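Long-range contacts in TAU class glutathione s-transferase (Mangifera indica, PDB 5KEJ), which probably catalyses the conjugation of glutathione to electrophilic compounds, and binds S-hexylglutathione: residues V6-A11 with R19-L24; G10-P15 with E211-F216; S14-R19 with G164-W169. All coordinates share one frame; numbering follows the deposited sequence.

Interaction 1: residues V6-A11 with R19-L24; sequences VKLLGA and RARITL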
loop_
_atom_site.group_PDB
_atom_site.type_symbol
_atom_site.label_atom_id
_atom_site.label_comp_id
_atom_site.label_asym_id
_atom_site.label_seq_id
_atom_site.Cartn_x
_atom_site.Cartn_y
_atom_site.Cartn_z
ATOM N N VAL A 6 13.502 10.292 -18.873
ATOM C CA VAL A 6 12.609 9.320 -18.252
ATOM C C VAL A 6 12.771 7.930 -18.826
ATOM O O VAL A 6 12.559 7.704 -20.015
ATOM C CB VAL A 6 11.119 9.710 -18.387
ATOM C CG1 VAL A 6 10.244 8.677 -17.666
ATOM C CG2 VAL A 6 10.863 11.111 -17.839
ATOM N N LYS A 7 13.146 6.998 -17.955
ATOM C CA LYS A 7 13.261 5.598 -18.320
ATOM C C LYS A 7 12.302 4.755 -17.483
ATOM O O LYS A 7 12.131 4.990 -16.285
ATOM C CB LYS A 7 14.700 5.114 -18.130
ATOM C CG LYS A 7 15.658 5.749 -19.115
ATOM C CD LYS A 7 17.015 6.061 -18.492
ATOM C CE LYS A 7 17.863 6.902 -19.457
ATOM N NZ LYS A 7 19.218 7.210 -18.919
ATOM N N LEU A 8 11.678 3.775 -18.116
ATOM C CA LEU A 8 10.862 2.841 -17.377
ATOM C C LEU A 8 11.492 1.458 -17.460
ATOM O O LEU A 8 11.748 0.954 -18.550
ATOM C CB LEU A 8 9.422 2.823 -17.916
ATOM C CG LEU A 8 8.434 1.938 -17.149
ATOM C CD1 LEU A 8 8.277 2.410 -15.725
ATOM C CD2 LEU A 8 7.093 1.948 -17.867
ATOM N N LEU A 9 11.762 0.852 -16.310
ATOM C CA LEU A 9 12.244 -0.523 -16.305
ATOM C C LEU A 9 11.019 -1.428 -16.262
ATOM O O LEU A 9 10.229 -1.369 -15.315
ATOM C CB LEU A 9 13.182 -0.791 -15.120
ATOM C CG LEU A 9 14.358 0.166 -14.949
ATOM C CD1 LEU A 9 15.390 -0.376 -13.931
ATOM C CD2 LEU A 9 15.010 0.472 -16.294
ATOM N N GLY A 10 10.845 -2.249 -17.291
ATOM C CA GLY A 10 9.588 -2.943 -17.444
ATOM C C GLY A 10 9.683 -4.321 -18.040
ATOM O O GLY A 10 10.761 -4.879 -18.185
ATOM N N ALA A 11 8.518 -4.864 -18.359
ATOM C CA ALA A 11 8.361 -6.152 -19.022
ATOM C C ALA A 11 6.937 -6.170 -19.538
ATOM O O ALA A 11 6.004 -6.028 -18.753
ATOM C CB ALA A 11 8.613 -7.304 -18.075
ATOM N N ARG A 19 0.621 -0.269 -15.341
ATOM C CA ARG A 19 0.164 0.904 -14.586
ATOM C C ARG A 19 0.991 2.135 -14.859
ATOM O O ARG A 19 0.444 3.234 -14.977
ATOM C CB ARG A 19 0.202 0.631 -13.080
ATOM C CG ARG A 19 -0.872 -0.289 -12.572
ATOM C CD ARG A 19 -0.660 -0.621 -11.105
ATOM N NE ARG A 19 -1.822 -1.340 -10.576
ATOM C CZ ARG A 19 -1.881 -1.908 -9.376
ATOM N NH1 ARG A 19 -3.001 -2.523 -8.986
ATOM N NH2 ARG A 19 -0.825 -1.858 -8.565
ATOM N N ALA A 20 2.314 1.972 -14.910
ATOM C CA ALA A 20 3.207 3.114 -15.126
ATOM C C ALA A 20 3.116 3.670 -16.555
ATOM O O ALA A 20 3.017 4.878 -16.746
ATOM C CB ALA A 20 4.657 2.731 -14.798
ATOM N N ARG A 21 3.160 2.789 -17.551
ATOM C CA ARG A 21 3.060 3.196 -18.954
ATOM C C ARG A 21 1.758 3.924 -19.258
ATOM O O ARG A 21 1.764 4.925 -19.962
ATOM C CB ARG A 21 3.161 1.987 -19.882
ATOM C CG ARG A 21 4.319 1.069 -19.604
ATOM C CD ARG A 21 4.352 -0.050 -20.630
ATOM N NE ARG A 21 4.697 0.428 -21.966
ATOM C CZ ARG A 21 4.712 -0.346 -23.045
ATOM N NH1 ARG A 21 4.393 -1.626 -22.936
ATOM N NH2 ARG A 21 5.039 0.156 -24.228
ATOM N N ILE A 22 0.645 3.415 -18.737
ATOM C CA ILE A 22 -0.654 4.044 -18.965
ATOM C C ILE A 22 -0.666 5.449 -18.391
ATOM O O ILE A 22 -1.195 6.387 -19.002
ATOM C CB ILE A 22 -1.802 3.226 -18.339
ATOM C CG1 ILE A 22 -2.031 1.953 -19.140
ATOM C CG2 ILE A 22 -3.096 4.046 -18.282
ATOM C CD1 ILE A 22 -2.937 0.942 -18.436
ATOM N N THR A 23 -0.059 5.600 -17.223
ATOM C CA THR A 23 -0.072 6.884 -16.529
ATOM C C THR A 23 0.813 7.897 -17.238
ATOM O O THR A 23 0.491 9.082 -17.269
ATOM C CB THR A 23 0.395 6.738 -15.062
ATOM O OG1 THR A 23 -0.291 5.637 -14.456
ATOM C CG2 THR A 23 0.109 7.991 -14.280
ATOM N N LEU A 24 1.941 7.431 -17.783
ATOM C CA LEU A 24 2.832 8.295 -18.564
ATOM C C LEU A 24 2.162 8.747 -19.859
ATOM O O LEU A 24 2.307 9.901 -20.273
ATOM C CB LEU A 24 4.153 7.576 -18.890
ATOM C CG LEU A 24 5.061 7.201 -17.716
ATOM C CD1 LEU A 24 6.014 6.100 -18.123
ATOM C CD2 LEU A 24 5.801 8.433 -17.241
#

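Interaction 2: residues G10-P15 with E211-F216; sequences GAWPSP and EKLAEF. With GTX (S-hexylglutathione), chain C.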
loop_
_atom_site.group_PDB
_atom_site.type_symbol
_atom_site.label_atom_id
_atom_site.label_comp_id
_atom_site.label_asym_id
_atom_site.label_seq_id
_atom_site.Cartn_x
_atom_site.Cartn_y
_atom_site.Cartn_z
ATOM N N GLY A 10 10.845 -2.249 -17.291
ATOM C CA GLY A 10 9.588 -2.943 -17.444
ATOM C C GLY A 10 9.683 -4.321 -18.040
ATOM O O GLY A 10 10.761 -4.879 -18.185
ATOM N N ALA A 11 8.518 -4.864 -18.359
ATOM C CA ALA A 11 8.361 -6.152 -19.022
ATOM C C ALA A 11 6.937 -6.170 -19.538
ATOM O O ALA A 11 6.004 -6.028 -18.753
ATOM C CB ALA A 11 8.613 -7.304 -18.075
ATOM N N TRP A 12 6.763 -6.338 -20.848
ATOM C CA TRP A 12 5.441 -6.176 -21.464
ATOM C C TRP A 12 4.297 -7.006 -20.824
ATOM O O TRP A 12 3.165 -6.534 -20.822
ATOM C CB TRP A 12 5.521 -6.469 -22.978
ATOM C CG TRP A 12 5.789 -7.896 -23.293
ATOM C CD1 TRP A 12 7.009 -8.490 -23.421
ATOM C CD2 TRP A 12 4.814 -8.926 -23.500
ATOM N NE1 TRP A 12 6.855 -9.830 -23.692
ATOM C CE2 TRP A 12 5.516 -10.123 -23.744
ATOM C CE3 TRP A 12 3.414 -8.951 -23.501
ATOM C CZ2 TRP A 12 4.867 -11.336 -23.984
ATOM C CZ3 TRP A 12 2.766 -10.161 -23.742
ATOM C CH2 TRP A 12 3.496 -11.334 -23.980
ATOM N N PRO A 13 4.571 -8.211 -20.255
ATOM C CA PRO A 13 3.410 -8.916 -19.696
ATOM C C PRO A 13 2.964 -8.459 -18.300
ATOM O O PRO A 13 1.944 -8.950 -17.800
ATOM C CB PRO A 13 3.886 -10.378 -19.604
ATOM C CG PRO A 13 5.270 -10.424 -20.147
ATOM C CD PRO A 13 5.791 -9.034 -20.120
ATOM N N SER A 14 3.718 -7.560 -17.673
ATOM C CA SER A 14 3.488 -7.211 -16.277
ATOM C C SER A 14 2.375 -6.178 -16.085
ATOM O O SER A 14 2.494 -5.043 -16.549
ATOM C CB SER A 14 4.770 -6.674 -15.655
ATOM O OG SER A 14 4.530 -6.236 -14.329
ATOM N N PRO A 15 1.301 -6.558 -15.371
ATOM C CA PRO A 15 0.216 -5.619 -15.046
ATOM C C PRO A 15 0.724 -4.412 -14.257
ATOM O O PRO A 15 0.286 -3.284 -14.519
ATOM C CB PRO A 15 -0.745 -6.464 -14.203
ATOM C CG PRO A 15 0.084 -7.622 -13.717
ATOM C CD PRO A 15 1.072 -7.894 -14.803
ATOM N N GLU A 211 -4.172 -13.268 -26.441
ATOM C CA GLU A 211 -3.592 -14.426 -27.106
ATOM C C GLU A 211 -2.088 -14.532 -26.811
ATOM O O GLU A 211 -1.617 -15.582 -26.359
ATOM C CB GLU A 211 -3.866 -14.345 -28.612
ATOM C CG GLU A 211 -5.126 -13.554 -28.979
ATOM C CD GLU A 211 -6.423 -14.323 -28.701
ATOM O OE1 GLU A 211 -6.370 -15.563 -28.543
ATOM O OE2 GLU A 211 -7.503 -13.687 -28.634
ATOM N N LYS A 212 -1.355 -13.442 -27.049
ATOM C CA LYS A 212 0.062 -13.338 -26.690
ATOM C C LYS A 212 0.308 -13.633 -25.218
ATOM O O LYS A 212 1.173 -14.445 -24.859
ATOM C CB LYS A 212 0.596 -11.938 -26.987
ATOM C CG LYS A 212 0.833 -11.604 -28.444
ATOM C CD LYS A 212 1.384 -10.188 -28.563
ATOM C CE LYS A 212 2.546 -9.966 -27.590
ATOM N NZ LYS A 212 3.178 -8.608 -27.687
ATOM N N LEU A 213 -0.452 -12.939 -24.373
ATOM C CA LEU A 213 -0.281 -12.998 -22.927
ATOM C C LEU A 213 -0.478 -14.411 -22.397
ATOM O O LEU A 213 0.199 -14.849 -21.467
ATOM C CB LEU A 213 -1.262 -12.041 -22.250
ATOM C CG LEU A 213 -0.946 -11.750 -20.794
ATOM C CD1 LEU A 213 0.426 -11.073 -20.705
ATOM C CD2 LEU A 213 -2.022 -10.872 -20.215
ATOM N N ALA A 214 -1.421 -15.115 -23.011
ATOM C CA ALA A 214 -1.721 -16.495 -22.672
ATOM C C ALA A 214 -0.548 -17.417 -23.001
ATOM O O ALA A 214 -0.302 -18.397 -22.301
ATOM C CB ALA A 214 -2.978 -16.944 -23.407
ATOM N N GLU A 215 0.169 -17.105 -24.076
ATOM C CA GLU A 215 1.288 -17.940 -24.491
ATOM C C GLU A 215 2.516 -17.653 -23.623
ATOM O O GLU A 215 3.232 -18.583 -23.240
ATOM C CB GLU A 215 1.591 -17.743 -25.985
ATOM C CG GLU A 215 2.757 -16.822 -26.312
ATOM C CD GLU A 215 3.156 -16.879 -27.782
ATOM O OE1 GLU A 215 3.475 -17.990 -28.266
ATOM O OE2 GLU A 215 3.156 -15.820 -28.451
ATOM N N PHE A 216 2.744 -16.382 -23.283
ATOM C CA PHE A 216 3.801 -16.055 -22.335
ATOM C C PHE A 216 3.480 -16.701 -21.003
ATOM O O PHE A 216 4.376 -17.111 -20.261
ATOM C CB PHE A 216 3.972 -14.540 -22.140
ATOM C CG PHE A 216 4.717 -14.188 -20.873
ATOM C CD1 PHE A 216 6.104 -14.178 -20.847
ATOM C CD2 PHE A 216 4.030 -13.922 -19.689
ATOM C CE1 PHE A 216 6.797 -13.886 -19.674
ATOM C CE2 PHE A 216 4.715 -13.636 -18.510
ATOM C CZ PHE A 216 6.102 -13.613 -18.504
HETATM N N1 GTX C . 4.694 -4.418 -5.459
HETATM C CA1 GTX C . 5.185 -4.196 -6.817
HETATM C C1 GTX C . 4.453 -3.040 -7.398
HETATM O O11 GTX C . 5.080 -2.231 -8.013
HETATM O O12 GTX C . 3.259 -2.913 -7.234
HETATM C CB1 GTX C . 5.009 -5.450 -7.663
HETATM C CG1 GTX C . 6.271 -5.800 -8.417
HETATM C CD1 GTX C . 6.152 -7.106 -9.143
HETATM O OE1 GTX C . 5.816 -8.075 -8.559
HETATM N N2 GTX C . 6.391 -7.145 -10.433
HETATM C CA2 GTX C . 6.499 -8.388 -11.157
HETATM C C2 GTX C . 7.906 -8.842 -11.211
HETATM O O2 GTX C . 8.249 -9.675 -12.011
HETATM C CB2 GTX C . 6.010 -8.282 -12.593
HETATM S SG2 GTX C . 4.276 -8.481 -12.856
HETATM C C1S GTX C . 3.802 -9.784 -11.792
HETATM C C2S GTX C . 2.731 -10.661 -12.445
HETATM C C3S GTX C . 3.348 -11.804 -13.250
HETATM C C4S GTX C . 3.476 -11.477 -14.725
HETATM C C5S GTX C . 4.867 -11.037 -15.161
HETATM C C6S GTX C . 5.972 -11.742 -14.414
HETATM N N3 GTX C . 8.731 -8.271 -10.376
HETATM C CA3 GTX C . 10.080 -8.679 -10.250
HETATM C C3 GTX C . 10.124 -9.766 -9.225
HETATM O O31 GTX C . 11.204 -10.058 -8.676
HETATM O O32 GTX C . 9.045 -10.329 -8.983
#

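Interaction 3: residues S14-R19 with G164-W169; sequences SPYVMR and GCFLGW. With GTX (S-hexylglutathione), chain C.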
loop_
_atom_site.group_PDB
_atom_site.type_symbol
_atom_site.label_atom_id
_atom_site.label_comp_id
_atom_site.label_asym_id
_atom_site.label_seq_id
_atom_site.Cartn_x
_atom_site.Cartn_y
_atom_site.Cartn_z
ATOM N N SER A 14 3.718 -7.560 -17.673
ATOM C CA SER A 14 3.488 -7.211 -16.277
ATOM C C SER A 14 2.375 -6.178 -16.085
ATOM O O SER A 14 2.494 -5.043 -16.549
ATOM C CB SER A 14 4.770 -6.674 -15.655
ATOM O OG SER A 14 4.530 -6.236 -14.329
ATOM N N PRO A 15 1.301 -6.558 -15.371
ATOM C CA PRO A 15 0.216 -5.619 -15.046
ATOM C C PRO A 15 0.724 -4.412 -14.257
ATOM O O PRO A 15 0.286 -3.284 -14.519
ATOM C CB PRO A 15 -0.745 -6.464 -14.203
ATOM C CG PRO A 15 0.084 -7.622 -13.717
ATOM C CD PRO A 15 1.072 -7.894 -14.803
ATOM N N TYR A 16 1.663 -4.646 -13.337
ATOM C CA TYR A 16 2.244 -3.572 -12.524
ATOM C C TYR A 16 2.989 -2.555 -13.357
ATOM O O TYR A 16 2.878 -1.350 -13.125
ATOM C CB TYR A 16 3.163 -4.168 -11.458
ATOM C CG TYR A 16 2.356 -4.979 -10.486
ATOM C CD1 TYR A 16 1.500 -4.349 -9.601
ATOM C CD2 TYR A 16 2.405 -6.369 -10.484
ATOM C CE1 TYR A 16 0.719 -5.074 -8.724
ATOM C CE2 TYR A 16 1.628 -7.112 -9.599
ATOM C CZ TYR A 16 0.787 -6.448 -8.724
ATOM O OH TYR A 16 0.001 -7.134 -7.831
ATOM N N VAL A 17 3.746 -3.036 -14.337
ATOM C CA VAL A 17 4.439 -2.142 -15.245
ATOM C C VAL A 17 3.423 -1.400 -16.124
ATOM O O VAL A 17 3.608 -0.213 -16.450
ATOM C CB VAL A 17 5.455 -2.905 -16.124
ATOM C CG1 VAL A 17 6.048 -1.977 -17.165
ATOM C CG2 VAL A 17 6.557 -3.511 -15.266
ATOM N N MET A 18 2.339 -2.085 -16.488
ATOM C CA MET A 18 1.327 -1.466 -17.344
ATOM C C MET A 18 0.703 -0.245 -16.670
ATOM O O MET A 18 0.339 0.719 -17.341
ATOM C CB MET A 18 0.236 -2.458 -17.737
ATOM C CG MET A 18 -0.618 -1.883 -18.852
ATOM S SD MET A 18 -2.224 -2.659 -19.013
ATOM C CE MET A 18 -1.732 -4.376 -19.052
ATOM N N ARG A 19 0.621 -0.269 -15.341
ATOM C CA ARG A 19 0.164 0.904 -14.586
ATOM C C ARG A 19 0.991 2.135 -14.859
ATOM O O ARG A 19 0.444 3.234 -14.977
ATOM C CB ARG A 19 0.202 0.631 -13.080
ATOM C CG ARG A 19 -0.872 -0.289 -12.572
ATOM C CD ARG A 19 -0.660 -0.621 -11.105
ATOM N NE ARG A 19 -1.822 -1.340 -10.576
ATOM C CZ ARG A 19 -1.881 -1.908 -9.376
ATOM N NH1 ARG A 19 -3.001 -2.523 -8.986
ATOM N NH2 ARG A 19 -0.825 -1.858 -8.565
ATOM N N GLY A 164 -7.760 -1.782 -14.163
ATOM C CA GLY A 164 -7.634 -2.022 -15.584
ATOM C C GLY A 164 -6.355 -2.731 -16.005
ATOM O O GLY A 164 -6.358 -3.501 -16.978
ATOM N N CYS A 165 -5.267 -2.493 -15.277
ATOM C CA CYS A 165 -3.987 -3.110 -15.614
ATOM C C CYS A 165 -4.101 -4.646 -15.598
ATOM O O CYS A 165 -3.329 -5.341 -16.261
ATOM C CB CYS A 165 -2.883 -2.633 -14.648
ATOM S SG CYS A 165 -3.014 -3.290 -12.942
ATOM N N PHE A 166 -5.087 -5.153 -14.860
ATOM C CA PHE A 166 -5.281 -6.590 -14.652
ATOM C C PHE A 166 -6.152 -7.283 -15.709
ATOM O O PHE A 166 -6.334 -8.500 -15.657
ATOM C CB PHE A 166 -5.906 -6.828 -13.266
ATOM C CG PHE A 166 -4.972 -6.567 -12.101
ATOM C CD1 PHE A 166 -3.675 -7.060 -12.098
ATOM C CD2 PHE A 166 -5.399 -5.829 -11.007
ATOM C CE1 PHE A 166 -2.809 -6.814 -11.015
ATOM C CE2 PHE A 166 -4.547 -5.585 -9.922
ATOM C CZ PHE A 166 -3.246 -6.075 -9.932
ATOM N N LEU A 167 -6.690 -6.524 -16.662
ATOM C CA LEU A 167 -7.700 -7.060 -17.585
ATOM C C LEU A 167 -7.164 -8.185 -18.455
ATOM O O LEU A 167 -7.838 -9.195 -18.659
ATOM C CB LEU A 167 -8.262 -5.946 -18.476
ATOM C CG LEU A 167 -9.377 -5.150 -17.818
ATOM C CD1 LEU A 167 -9.841 -4.028 -18.723
ATOM C CD2 LEU A 167 -10.528 -6.086 -17.436
ATOM N N GLY A 168 -5.945 -8.001 -18.957
ATOM C CA GLY A 168 -5.268 -9.024 -19.734
ATOM C C GLY A 168 -5.124 -10.340 -18.999
ATOM O O GLY A 168 -5.453 -11.388 -19.545
ATOM N N TRP A 169 -4.631 -10.303 -17.765
ATOM C CA TRP A 169 -4.453 -11.538 -16.994
ATOM C C TRP A 169 -5.786 -12.126 -16.520
ATOM O O TRP A 169 -5.900 -13.338 -16.344
ATOM C CB TRP A 169 -3.520 -11.300 -15.796
ATOM C CG TRP A 169 -2.087 -11.381 -16.190
ATOM C CD1 TRP A 169 -1.219 -10.340 -16.360
ATOM C CD2 TRP A 169 -1.360 -12.566 -16.523
ATOM N NE1 TRP A 169 0.007 -10.807 -16.760
ATOM C CE2 TRP A 169 -0.052 -12.172 -16.866
ATOM C CE3 TRP A 169 -1.689 -13.925 -16.557
ATOM C CZ2 TRP A 169 0.928 -13.087 -17.235
ATOM C CZ3 TRP A 169 -0.717 -14.828 -16.917
ATOM C CH2 TRP A 169 0.576 -14.407 -17.253
HETATM N N1 GTX C . 4.694 -4.418 -5.459
HETATM C CA1 GTX C . 5.185 -4.196 -6.817
HETATM C C1 GTX C . 4.453 -3.040 -7.398
HETATM O O11 GTX C . 5.080 -2.231 -8.013
HETATM O O12 GTX C . 3.259 -2.913 -7.234
HETATM C CB1 GTX C . 5.009 -5.450 -7.663
HETATM C CG1 GTX C . 6.271 -5.800 -8.417
HETATM C CD1 GTX C . 6.152 -7.106 -9.143
HETATM O OE1 GTX C . 5.816 -8.075 -8.559
HETATM N N2 GTX C . 6.391 -7.145 -10.433
HETATM C CA2 GTX C . 6.499 -8.388 -11.157
HETATM C C2 GTX C . 7.906 -8.842 -11.211
HETATM O O2 GTX C . 8.249 -9.675 -12.011
HETATM C CB2 GTX C . 6.010 -8.282 -12.593
HETATM S SG2 GTX C . 4.276 -8.481 -12.856
HETATM C C1S GTX C . 3.802 -9.784 -11.792
HETATM C C2S GTX C . 2.731 -10.661 -12.445
HETATM C C3S GTX C . 3.348 -11.804 -13.250
HETATM C C4S GTX C . 3.476 -11.477 -14.725
HETATM C C5S GTX C . 4.867 -11.037 -15.161
HETATM C C6S GTX C . 5.972 -11.742 -14.414
HETATM N N3 GTX C . 8.731 -8.271 -10.376
HETATM C CA3 GTX C . 10.080 -8.679 -10.250
HETATM C C3 GTX C . 10.124 -9.766 -9.225
HETATM O O31 GTX C . 11.204 -10.058 -8.676
HETATM O O32 GTX C . 9.045 -10.329 -8.983
#

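Interaction 1: residues V6-A11 with R19-L24
Leu8 of strand 6-10 packs on Ala20, Arg21 and Leu24 of helix 15-26, joining the first two elements of the beta-alpha-beta unit that opens the thioredoxin-like N-terminal domain of a glutathione transferase. Strand and helix run almost antiparallel, their N-to-C directions 152° apart and their axes 10.0 Å from each other at closest approach. Side chains alternate along the strand, and Val6 and Leu8 face the helix while Lys7 points the other way.

Leu8 carries most of the contact. With CG anti to the backbone N (chi1 -176°), its forked end reaches across to the helix. CD1 rests 3.8 Å from Ala20 CB, a side chain small enough to let the helix sit close. The other branch is tighter: Leu8 CD2 comes within 3.4 Å of Arg21 CG, the two side chains crossing at about a right angle. Arg21 offers its CG methylene to the leucine, while its NE is hydrogen-bonded to Tyr31 OH. One helical turn beyond Ala20, Leu24 CD1 lies 4.3 Å from Leu8 CD2. Val6 CG1 makes a looser apolar touch with Leu24 CD2.

Ala20 and Leu24 also touch helix 68-78, through Ile71 and Ile75, so this face packs on strand 6-10 and helix 68-78 together. Within the helix, Thr23 turns its hydroxyl back on the preceding turn, OG1 donating to Arg19 O at 2.6 Å.

Interaction 2: residues G10-P15 with E211-F216
Phe216 of helix 210-219 meets Trp12 and Pro13 of the loop that follows strand 6-10, and so ties the C-terminal helix to the edge of the active site. Its CB lies 3.7 Å from Trp12 CH2. From there CG stands anti to the backbone N (chi1 161°), which lays the ring against Pro13, oblique to the indole, with planes at 65°. Pro13 CG sits almost exactly over the ring centre, 3.5 Å from the centroid, a CH-pi contact only 6° off the normal. Along one side of the ring Phe216 CD2 and CE2 both touch Pro13 CB, and CE2 also comes 4.2 Å from C5S of the hexyl chain of the bound S-hexylglutathione; at the tip, CZ lies 3.7 Å from Pro13 CG.

Proline suits this place, since its CG lies over a face of each of two inclined rings, 3.6 Å above that of Trp12. The opposite face of Trp12 receives Lys212, whose chain bends at chi3 and sets NZ 4.3 Å from the centroid of the six-membered ring, a cation-pi contact. Leu213 fills the flank, its CD1 3.7 Å from Pro13 CB. Were Phe216 an alanine, Pro13 would probably lose the second of its two aromatic faces and a gap would open beside the hexyl chain.

The Ala11-Ser14 beta turn brings Ser14 to the thioether, consistent with the serine used by tau-class enzymes. The chemistry is apolar and aromatic toward the ligand's tail and cationic only at the outer rim, which is consistent with a pocket wall that accepts hydrophobic groups.

Interaction 3: residues S14-R19 with G164-W169
Pro15 and Cys165 bring the two backbones together, their CA atoms 4.9 Å apart, where the first turn of helix 15-26 meets the type I turn Gly164-Leu167, packing the thioredoxin-like domain on the helical domain beside the ligand. Ser14 is the N-cap of that helix: its OG accepts from Val17 N in a nearly straight bond (165°). Pro15, well suited to a first helical turn because it needs no N-H partner there, lays its O 3.2 Å from Cys165 CB.

Around this point the side chains interlock. Pro15 presents CB to Phe166 CD1 and, at its other end, CD to Trp169 NE1, 3.7 Å away; that NE1 donates to Pro13 O. Cys165 is compact enough to slip between Arg19 and Phe166: chi1 of 71° places SG 3.3 Å from Arg19 NE and over the centre of the Phe166 ring. NE is buried with no hydrogen-bond partner, but the guanidinium end is well held, since NH1 forms a salt bridge with Asp104 and a hydrogen bond with Ala162 O, and NH2 a hydrogen bond with Ser68 OG. Met18 CE lies 3.4 Å from Cys165 O. Phe166 turns its edge to the face of Tyr16 in an offset edge-to-face pair with planes at 88°.

The ligand borders the contact. CB1 of its glutamyl part lies over a face of Tyr16, and Trp169 CZ2 is 3.9 Å from C4S of the hexyl chain. Around the interface, Tyr108 of helix 90-112 stacks on Phe166, Leu213 and Phe216 of helix 210-219 cover Trp169, and Leu167 leans on helix 188-199.

Overall arrangement
The three contacts follow one run of chain out of the first strand and into the first helix. Interaction 1 is buried and works within the N-terminal domain, with aliphatic packing alone across its segments. Interaction 3 is also buried, near the centre of the chain, and fastens the same helix 15-26 to the C-terminal domain; besides apolar packing it takes in an edge-to-face aromatic pair, a sulfur and an arginine. Interaction 2 is only partly buried, and there aromatic faces meet a proline and a surface lysine. Interactions 2 and 3 share Ser14 and Pro15, are bridged by Trp169, and border S-hexylglutathione together. Val17 links interactions 1 and 3 by packing on Leu8 and Gly10.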